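Local coordinates for protein UDP-glucose 6-dehydrogenase (Pyrobaculum islandicum, PDB 3VTF) that probably oxidises UDP-glucose to UDP-glucuronate in two NAD-dependent steps, at residues 31-43 with 175-187. Numbering follows the deposited sequence.
Sequences YVGVVHAVGFALL and EFLREGSALEDFF. With UPG (uridine-5'-diphosphate-glucose), chain B.
Tyr31 ties its helix to the substrate loop through its hydroxyl: OH donates to Leu177 O at 3.0 Å, from well above the carbonyl plane. Leu177 O also accepts from O4' of UDP-glucose, at 2.8 Å, so one polar atom ties helix 31-43 and the sugar together. Glu179 N holds the diphosphate at O1B, and Lys228 and Lys344 add further bonds to the ligand.

A further hydrogen bond lies within helix 31-43: His36 ND1 donates in its ring plane to Val32 O, which fixes the turn of the imidazole.

Glu179 CG sits over the centre of the Tyr31 ring, a CH-pi contact 3.6 Å from its centroid, while Ala182 CB meets the ring edge. A leucine in place of Tyr31 would probably leave Leu177 O without the tyrosine hydroxyl and Glu179 CG without a ring to lie on, freeing the loop beside the sugar to shift.

Apolar packing carries on down the helix. Val35 CG1 and Leu177 CD1 meet tip to tip at 3.6 Å, and CG2 of the same valine touches Ala182 CB. CG anti to the backbone N (chi1 175°) carries the Phe186 ring as a knob in among His36, Gly39, Phe40 and Leu43. Its edge points at the faces of both His36 and Phe40, two T-shaped pairs with planes at 88° and 84°. Phe186 CE2 lies 3.5 Å from Gly39 CA, where a beta carbon would collide with the ring. Leu43 reaches Phe187 with CD2.

Helix 31-43 follows the glycine-rich turn of what is probably the Rossmann dinucleotide site. Its aromatic and aliphatic side chains seat helix 182-187, while the tyrosine hydroxyl at its start secures the carbonyl that receives the glucose.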
loop_
_atom_site.group_PDB
_atom_site.type_symbol
_atom_site.label_atom_id
_atom_site.label_comp_id
_atom_site.label_asym_id
_atom_site.label_seq_id
_atom_site.Cartn_x
_atom_site.Cartn_y
_atom_site.Cartn_z
ATOM N N TYR A 31 15.946 -12.559 18.274
ATOM C CA TYR A 31 16.431 -11.223 18.073
ATOM C C TYR A 31 15.544 -10.121 18.738
ATOM O O TYR A 31 16.043 -9.079 19.183
ATOM C CB TYR A 31 16.795 -10.952 16.604
ATOM C CG TYR A 31 15.694 -10.409 15.847
ATOM C CD1 TYR A 31 15.559 -9.033 15.708
ATOM C CD2 TYR A 31 14.721 -11.262 15.252
ATOM C CE1 TYR A 31 14.483 -8.485 15.009
ATOM C CE2 TYR A 31 13.635 -10.745 14.528
ATOM C CZ TYR A 31 13.514 -9.353 14.412
ATOM O OH TYR A 31 12.443 -8.841 13.678
ATOM N N VAL A 32 14.238 -10.325 18.754
ATOM C CA VAL A 32 13.340 -9.350 19.464
ATOM C C VAL A 32 13.647 -9.302 20.978
ATOM O O VAL A 32 13.924 -8.248 21.530
ATOM C CB VAL A 32 11.843 -9.667 19.238
ATOM C CG1 VAL A 32 10.968 -8.720 20.075
ATOM C CG2 VAL A 32 11.495 -9.399 17.780
ATOM N N GLY A 33 13.645 -10.445 21.619
ATOM C CA GLY A 33 13.864 -10.514 23.064
ATOM C C GLY A 33 15.246 -9.964 23.431
ATOM O O GLY A 33 15.361 -9.198 24.354
ATOM N N VAL A 34 16.301 -10.394 22.720
ATOM C CA VAL A 34 17.671 -9.984 23.150
ATOM C C VAL A 34 17.915 -8.505 22.861
ATOM O O VAL A 34 18.525 -7.830 23.697
ATOM C CB VAL A 34 18.773 -10.881 22.517
ATOM C CG1 VAL A 34 18.930 -10.517 21.040
ATOM C CG2 VAL A 34 20.068 -10.688 23.305
ATOM N N VAL A 35 17.288 -7.958 21.802
ATOM C CA VAL A 35 17.436 -6.534 21.537
ATOM C C VAL A 35 16.652 -5.718 22.580
ATOM O O VAL A 35 17.078 -4.622 23.037
ATOM C CB VAL A 35 17.028 -6.157 20.082
ATOM C CG1 VAL A 35 16.828 -4.647 19.919
ATOM C CG2 VAL A 35 18.091 -6.650 19.104
ATOM N N HIS A 36 15.483 -6.233 22.970
ATOM C CA HIS A 36 14.779 -5.470 24.051
ATOM C C HIS A 36 15.498 -5.553 25.369
ATOM O O HIS A 36 15.536 -4.585 26.135
ATOM C CB HIS A 36 13.351 -5.974 24.197
ATOM C CG HIS A 36 12.436 -5.409 23.101
ATOM N ND1 HIS A 36 12.485 -5.842 21.811
ATOM C CD2 HIS A 36 11.549 -4.358 23.132
ATOM C CE1 HIS A 36 11.631 -5.081 21.060
ATOM N NE2 HIS A 36 11.056 -4.200 21.885
ATOM N N ALA A 37 16.015 -6.731 25.666
ATOM C CA ALA A 37 16.711 -6.887 26.975
ATOM C C ALA A 37 17.897 -5.946 27.053
ATOM O O ALA A 37 18.099 -5.244 28.058
ATOM C CB ALA A 37 17.131 -8.343 27.149
ATOM N N VAL A 38 18.721 -5.976 26.017
ATOM C CA VAL A 38 19.878 -5.051 25.945
ATOM C C VAL A 38 19.502 -3.582 25.876
ATOM O O VAL A 38 20.085 -2.716 26.598
ATOM C CB VAL A 38 20.781 -5.453 24.725
ATOM C CG1 VAL A 38 21.815 -4.344 24.427
ATOM C CG2 VAL A 38 21.460 -6.782 24.992
ATOM N N GLY A 39 18.516 -3.275 25.047
ATOM C CA GLY A 39 18.083 -1.893 24.883
ATOM C C GLY A 39 17.461 -1.308 26.161
ATOM O O GLY A 39 17.683 -0.129 26.452
ATOM N N PHE A 40 16.614 -2.084 26.856
ATOM C CA PHE A 40 15.995 -1.548 28.049
ATOM C C PHE A 40 17.109 -1.285 29.077
ATOM O O PHE A 40 17.039 -0.264 29.809
ATOM C CB PHE A 40 14.957 -2.535 28.660
ATOM C CG PHE A 40 13.617 -2.568 27.916
ATOM C CD1 PHE A 40 13.007 -1.409 27.528
ATOM C CD2 PHE A 40 12.933 -3.790 27.734
ATOM C CE1 PHE A 40 11.732 -1.436 26.915
ATOM C CE2 PHE A 40 11.716 -3.801 27.052
ATOM C CZ PHE A 40 11.124 -2.627 26.661
ATOM N N ALA A 41 18.087 -2.214 29.177
ATOM C CA ALA A 41 19.191 -1.972 30.132
ATOM C C ALA A 41 19.947 -0.687 29.776
ATOM O O ALA A 41 20.284 0.130 30.668
ATOM C CB ALA A 41 20.156 -3.171 30.170
ATOM N N LEU A 42 20.136 -0.434 28.473
ATOM C CA LEU A 42 20.879 0.751 28.054
ATOM C C LEU A 42 20.039 1.964 28.196
ATOM O O LEU A 42 20.584 3.043 28.328
ATOM C CB LEU A 42 21.397 0.633 26.594
ATOM C CG LEU A 42 22.489 -0.449 26.337
ATOM C CD1 LEU A 42 22.820 -0.500 24.812
ATOM C CD2 LEU A 42 23.690 -0.205 27.230
ATOM N N LEU A 43 18.701 1.843 28.158
ATOM C CA LEU A 43 17.847 2.998 28.453
ATOM C C LEU A 43 17.885 3.380 29.919
ATOM O O LEU A 43 17.434 4.450 30.262
ATOM C CB LEU A 43 16.355 2.733 28.074
ATOM C CG LEU A 43 16.055 2.709 26.589
ATOM C CD1 LEU A 43 14.530 2.433 26.416
ATOM C CD2 LEU A 43 16.480 4.025 25.942
ATOM N N GLU A 175 5.926 -5.324 18.536
ATOM C CA GLU A 175 7.291 -4.871 18.167
ATOM C C GLU A 175 7.388 -4.757 16.669
ATOM O O GLU A 175 6.603 -5.388 15.953
ATOM C CB GLU A 175 8.322 -5.824 18.735
ATOM C CG GLU A 175 8.061 -7.254 18.292
ATOM C CD GLU A 175 8.597 -7.497 16.916
ATOM O OE1 GLU A 175 9.570 -6.756 16.478
ATOM O OE2 GLU A 175 8.075 -8.410 16.262
ATOM N N PHE A 176 8.226 -3.837 16.209
ATOM C CA PHE A 176 8.298 -3.490 14.827
ATOM C C PHE A 176 9.738 -3.478 14.346
ATOM O O PHE A 176 10.001 -2.939 13.246
ATOM C CB PHE A 176 7.682 -2.098 14.637
ATOM C CG PHE A 176 6.216 -2.031 14.997
ATOM C CD1 PHE A 176 5.246 -2.667 14.194
ATOM C CD2 PHE A 176 5.812 -1.387 16.165
ATOM C CE1 PHE A 176 3.878 -2.628 14.524
ATOM C CE2 PHE A 176 4.444 -1.318 16.490
ATOM C CZ PHE A 176 3.492 -1.974 15.682
ATOM N N LEU A 177 10.623 -4.132 15.108
ATOM C CA LEU A 177 12.042 -4.195 14.831
ATOM C C LEU A 177 12.250 -4.918 13.488
ATOM O O LEU A 177 11.695 -5.981 13.283
ATOM C CB LEU A 177 12.748 -5.058 15.933
ATOM C CG LEU A 177 12.616 -4.462 17.383
ATOM C CD1 LEU A 177 13.681 -5.137 18.220
ATOM C CD2 LEU A 177 12.779 -2.919 17.439
ATOM N N ARG A 178 13.148 -4.426 12.642
ATOM C CA ARG A 178 13.607 -5.257 11.503
ATOM C C ARG A 178 14.956 -5.877 11.785
ATOM O O ARG A 178 15.902 -5.229 12.326
ATOM C CB ARG A 178 13.675 -4.478 10.178
ATOM C CG ARG A 178 12.540 -3.519 10.028
ATOM C CD ARG A 178 12.705 -2.699 8.764
ATOM N NE ARG A 178 13.720 -1.661 8.870
ATOM C CZ ARG A 178 13.585 -0.512 9.515
ATOM N NH1 ARG A 178 12.459 -0.202 10.151
ATOM N NH2 ARG A 178 14.603 0.339 9.518
ATOM N N GLU A 179 15.083 -7.127 11.382
ATOM C CA GLU A 179 16.379 -7.758 11.472
ATOM C C GLU A 179 17.362 -6.969 10.631
ATOM O O GLU A 179 16.991 -6.427 9.551
ATOM C CB GLU A 179 16.316 -9.168 10.946
ATOM C CG GLU A 179 16.283 -10.227 12.000
ATOM C CD GLU A 179 16.503 -11.625 11.399
ATOM O OE1 GLU A 179 17.664 -12.007 11.057
ATOM O OE2 GLU A 179 15.500 -12.315 11.314
ATOM N N GLY A 180 18.600 -6.864 11.100
ATOM C CA GLY A 180 19.539 -6.033 10.357
ATOM C C GLY A 180 19.598 -4.610 10.775
ATOM O O GLY A 180 20.649 -3.994 10.697
ATOM N N SER A 181 18.503 -4.065 11.297
ATOM C CA SER A 181 18.579 -2.726 11.907
ATOM C C SER A 181 17.813 -2.690 13.291
ATOM O O SER A 181 17.180 -1.735 13.599
ATOM C CB SER A 181 18.039 -1.698 10.944
ATOM O OG SER A 181 16.732 -2.046 10.487
ATOM N N ALA A 182 17.847 -3.778 14.053
ATOM C CA ALA A 182 16.924 -3.899 15.182
ATOM C C ALA A 182 17.280 -2.862 16.288
ATOM O O ALA A 182 16.414 -2.303 16.949
ATOM C CB ALA A 182 17.057 -5.299 15.717
ATOM N N LEU A 183 18.570 -2.660 16.534
ATOM C CA LEU A 183 18.985 -1.694 17.610
ATOM C C LEU A 183 18.569 -0.302 17.249
ATOM O O LEU A 183 17.986 0.441 18.076
ATOM C CB LEU A 183 20.498 -1.722 17.874
ATOM C CG LEU A 183 20.933 -2.888 18.696
ATOM C CD1 LEU A 183 22.435 -2.871 18.508
ATOM C CD2 LEU A 183 20.532 -2.674 20.191
ATOM N N GLU A 184 18.837 0.109 16.009
ATOM C CA GLU A 184 18.316 1.405 15.624
ATOM C C GLU A 184 16.779 1.503 15.729
ATOM O O GLU A 184 16.240 2.513 16.196
ATOM C CB GLU A 184 18.723 1.733 14.175
ATOM C CG GLU A 184 18.034 2.957 13.564
ATOM C CD GLU A 184 18.487 3.196 12.104
ATOM O OE1 GLU A 184 19.436 2.504 11.659
ATOM O OE2 GLU A 184 17.892 4.049 11.401
ATOM N N ASP A 185 16.054 0.472 15.295
ATOM C CA ASP A 185 14.581 0.545 15.385
ATOM C C ASP A 185 14.127 0.504 16.812
ATOM O O ASP A 185 12.992 0.973 17.109
ATOM C CB ASP A 185 13.974 -0.724 14.666
ATOM C CG ASP A 185 14.267 -0.693 13.154
ATOM O OD1 ASP A 185 14.469 0.440 12.669
ATOM O OD2 ASP A 185 14.272 -1.747 12.484
ATOM N N PHE A 186 14.936 -0.124 17.701
ATOM C CA PHE A 186 14.607 -0.114 19.136
ATOM C C PHE A 186 14.714 1.362 19.707
ATOM O O PHE A 186 13.797 1.874 20.369
ATOM C CB PHE A 186 15.484 -1.087 19.960
ATOM C CG PHE A 186 15.211 -0.969 21.478
ATOM C CD1 PHE A 186 14.161 -1.675 22.047
ATOM C CD2 PHE A 186 15.913 -0.040 22.290
ATOM C CE1 PHE A 186 13.810 -1.517 23.384
ATOM C CE2 PHE A 186 15.547 0.161 23.630
ATOM C CZ PHE A 186 14.505 -0.602 24.215
ATOM N N PHE A 187 15.852 2.018 19.455
ATOM C CA PHE A 187 16.116 3.385 20.024
ATOM C C PHE A 187 15.408 4.478 19.330
ATOM O O PHE A 187 15.016 5.430 19.961
ATOM C CB PHE A 187 17.605 3.675 20.066
ATOM C CG PHE A 187 18.324 2.801 21.058
ATOM C CD1 PHE A 187 18.071 2.933 22.420
ATOM C CD2 PHE A 187 19.264 1.863 20.639
ATOM C CE1 PHE A 187 18.747 2.120 23.350
ATOM C CE2 PHE A 187 19.946 1.046 21.542
ATOM C CZ PHE A 187 19.681 1.169 22.899
HETATM N N1 UPG B . 11.612 -7.590 0.592
HETATM C C2 UPG B . 11.254 -7.554 -0.788
HETATM N N3 UPG B . 11.046 -6.372 -1.371
HETATM C C4 UPG B . 11.104 -5.207 -0.621
HETATM C C5 UPG B . 11.433 -5.198 0.779
HETATM C C6 UPG B . 11.642 -6.463 1.365
HETATM O O2 UPG B . 11.158 -8.615 -1.483
HETATM O O4 UPG B . 10.845 -4.104 -1.208
HETATM C C1C UPG B . 11.796 -8.949 1.154
HETATM C C2C UPG B . 13.147 -9.046 1.834
HETATM O O2C UPG B . 14.173 -9.476 0.942
HETATM C C3C UPG B . 12.885 -10.107 2.926
HETATM C C4C UPG B . 11.420 -9.894 3.310
HETATM O O4C UPG B . 10.879 -9.051 2.267
HETATM O O3C UPG B . 12.928 -11.428 2.324
HETATM C C5C UPG B . 11.235 -9.171 4.665
HETATM O O5C UPG B . 12.184 -8.099 4.717
HETATM P PA UPG B . 12.259 -7.126 6.092
HETATM O O1A UPG B . 10.913 -6.355 6.289
HETATM O O2A UPG B . 13.636 -6.415 6.096
HETATM O O3A UPG B . 12.557 -8.279 7.176
HETATM P PB UPG B . 12.030 -8.507 8.714
HETATM O O1B UPG B . 13.241 -8.467 9.610
HETATM O O2B UPG B . 11.364 -9.878 8.433
HETATM O O3B UPG B . 11.095 -7.312 9.205
HETATM C "C1'" UPG B . 9.641 -7.440 9.170
HETATM C "C2'" UPG B . 9.075 -6.039 9.249
HETATM C "C3'" UPG B . 9.323 -5.500 10.678
HETATM C "C4'" UPG B . 8.673 -6.493 11.672
HETATM C "C5'" UPG B . 9.449 -7.866 11.559
HETATM C "C6'" UPG B . 8.929 -9.025 12.438
HETATM O "O2'" UPG B . 9.969 -5.363 8.280
HETATM O "O3'" UPG B . 8.715 -4.226 10.753
HETATM O "O4'" UPG B . 8.913 -5.977 12.999
HETATM O "O5'" UPG B . 9.136 -8.288 10.201
HETATM O "O6'" UPG B . 7.507 -8.867 12.665
#